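Local coordinates for ketosynthase (Streptomyces sp. MSC090213JE08, PDB 6KXF), which probably catalyses the decarboxylative condensation of a fatty acyl-ACP with malonyl-ACP, extending the chain to a 3-oxoacyl-ACP, at residues V11-G16 with V239-E244. Sequence-based numbering, arbitrary orientation.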
loop_
_atom_site.group_PDB
_atom_site.type_symbol
_atom_site.label_atom_id
_atom_site.label_comp_id
_atom_site.label_asym_id
_atom_site.label_seq_id
_atom_site.Cartn_x
_atom_site.Cartn_y
_atom_site.Cartn_z
ATOM N N VAL A 11 8.781 -1.741 -23.070
ATOM C CA VAL A 11 9.952 -0.885 -22.986
ATOM C C VAL A 11 9.620 0.382 -22.170
ATOM O O VAL A 11 8.442 0.744 -22.014
ATOM C CB VAL A 11 10.486 -0.541 -24.391
ATOM C CG1 VAL A 11 11.118 -1.744 -25.072
ATOM C CG2 VAL A 11 9.439 0.103 -25.283
ATOM N N LEU A 12 10.683 1.068 -21.712
ATOM C CA LEU A 12 10.632 2.314 -20.956
ATOM C C LEU A 12 10.956 3.472 -21.889
ATOM O O LEU A 12 12.086 3.553 -22.357
ATOM C CB LEU A 12 11.665 2.242 -19.823
ATOM C CG LEU A 12 11.443 1.105 -18.836
ATOM C CD1 LEU A 12 12.620 0.938 -17.861
ATOM C CD2 LEU A 12 10.139 1.327 -18.080
ATOM N N THR A 13 9.974 4.331 -22.175
ATOM C CA THR A 13 10.166 5.403 -23.145
ATOM C C THR A 13 10.264 6.771 -22.484
ATOM O O THR A 13 10.506 7.760 -23.176
ATOM C CB THR A 13 9.020 5.389 -24.157
ATOM O OG1 THR A 13 7.768 5.407 -23.485
ATOM C CG2 THR A 13 9.074 4.151 -25.019
ATOM N N GLY A 14 10.010 6.833 -21.170
ATOM C CA GLY A 14 9.978 8.124 -20.443
ATOM C C GLY A 14 10.275 7.976 -18.956
ATOM O O GLY A 14 9.768 7.072 -18.291
ATOM N N PHE A 15 11.111 8.876 -18.426
ATOM C CA PHE A 15 11.387 8.984 -17.005
ATOM C C PHE A 15 11.038 10.401 -16.527
ATOM O O PHE A 15 11.510 11.406 -17.102
ATOM C CB PHE A 15 12.862 8.656 -16.709
ATOM C CG PHE A 15 13.377 7.276 -17.071
ATOM C CD1 PHE A 15 12.601 6.142 -16.933
ATOM C CD2 PHE A 15 14.676 7.104 -17.521
ATOM C CE1 PHE A 15 13.101 4.881 -17.244
ATOM C CE2 PHE A 15 15.179 5.849 -17.831
ATOM C CZ PHE A 15 14.389 4.730 -17.693
ATOM N N GLY A 16 10.215 10.485 -15.475
ATOM C CA GLY A 16 9.920 11.678 -14.709
ATOM C C GLY A 16 10.517 11.542 -13.325
ATOM O O GLY A 16 10.213 10.566 -12.597
ATOM N N VAL A 239 7.269 5.692 -17.974
ATOM C CA VAL A 239 6.359 5.341 -19.076
ATOM C C VAL A 239 6.738 3.954 -19.563
ATOM O O VAL A 239 7.835 3.733 -20.119
ATOM C CB VAL A 239 6.343 6.366 -20.232
ATOM C CG1 VAL A 239 5.351 5.985 -21.340
ATOM C CG2 VAL A 239 6.026 7.759 -19.727
ATOM N N LEU A 240 5.825 2.999 -19.328
ATOM C CA LEU A 240 5.928 1.657 -19.860
ATOM C C LEU A 240 5.048 1.634 -21.096
ATOM O O LEU A 240 3.954 2.181 -21.035
ATOM C CB LEU A 240 5.445 0.611 -18.845
ATOM C CG LEU A 240 6.417 0.217 -17.742
ATOM C CD1 LEU A 240 6.633 1.368 -16.782
ATOM C CD2 LEU A 240 5.914 -1.023 -16.993
ATOM N N GLU A 241 5.536 0.996 -22.175
ATOM C CA GLU A 241 4.883 1.085 -23.465
ATOM C C GLU A 241 5.166 -0.218 -24.224
ATOM O O GLU A 241 6.238 -0.771 -24.068
ATOM C CB GLU A 241 5.425 2.335 -24.158
ATOM C CG GLU A 241 4.766 2.649 -25.478
ATOM C CD GLU A 241 5.087 4.023 -26.057
ATOM O OE1 GLU A 241 5.891 4.768 -25.453
ATOM O OE2 GLU A 241 4.530 4.337 -27.129
ATOM N N SER A 242 4.203 -0.727 -25.006
ATOM C CA SER A 242 4.464 -1.878 -25.854
ATOM C C SER A 242 5.604 -1.544 -26.825
ATOM O O SER A 242 5.713 -0.406 -27.382
ATOM C CB SER A 242 3.217 -2.293 -26.626
ATOM O OG SER A 242 2.736 -1.222 -27.431
ATOM N N LEU A 243 6.465 -2.510 -27.097
ATOM C CA LEU A 243 7.484 -2.230 -28.143
ATOM C C LEU A 243 6.828 -1.730 -29.442
ATOM O O LEU A 243 7.308 -0.783 -30.057
ATOM C CB LEU A 243 8.268 -3.502 -28.387
ATOM C CG LEU A 243 9.419 -3.383 -29.361
ATOM C CD1 LEU A 243 10.321 -2.213 -28.981
ATOM C CD2 LEU A 243 10.166 -4.696 -29.401
ATOM N N GLU A 244 5.709 -2.364 -29.851
ATOM C CA GLU A 244 5.033 -1.993 -31.080
ATOM C C GLU A 244 4.627 -0.510 -31.045
ATOM O O GLU A 244 4.801 0.214 -32.042
ATOM C CB GLU A 244 3.837 -2.914 -31.334
ATOM C CG GLU A 244 4.235 -4.370 -31.478
ATOM C CD GLU A 244 3.784 -5.191 -30.275
ATOM O OE1 GLU A 244 2.867 -6.036 -30.460
ATOM O OE2 GLU A 244 4.310 -4.947 -29.135
#
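Val11 and Glu241 form an antiparallel hydrogen-bonded pair: Val11 N reaches Glu241 O at 2.9 Å in an almost straight bond, while the return bond from Glu241 N to Val11 O bends to 138°. Beyond this pair, Val11 CG1 meets Leu243 CD1 obliquely at 4.0 Å, where strand 234-242 gives way to helix 243-248. Next, Leu12 pairs with Leu240 without hydrogen bonds; their side chains lie alongside, pointing the same way, with Leu12 CD2 3.7 Å from Leu240 CD1. Thr13 then interrupts the register. Thr13 and Gly14 together oppose Val239, as in a classic beta bulge: Thr13 N bonds Val239 O at 3.0 Å and Val239 N returns a bond to Gly14 O. The psi of Thr13 is near zero (-8°), in place of the extended value of a strand, and Gly14 N is buried with no partner. With chi1 at 53°, Thr13 OG1 sits between its own N and carbonyl carbon and donates to Glu241 OE1 at 2.8 Å, almost in line with the carboxylate C-O bond; the two side chains cross at about a right angle. OE1 also forms a salt bridge with Arg249, and OE2 is bonded to Ser245 OG. A valine in place of Thr13 lacks the hydroxyl and would probably leave the Glu241 carboxylate less firmly oriented. Within the thiolase fold, the ladder joins strand 10-19 to strand 234-242; a salt bridge to Arg249 and two hydroxyl partners are consistent with an ionised Glu241, linking the bulge to the turn of helix that follows its own strand.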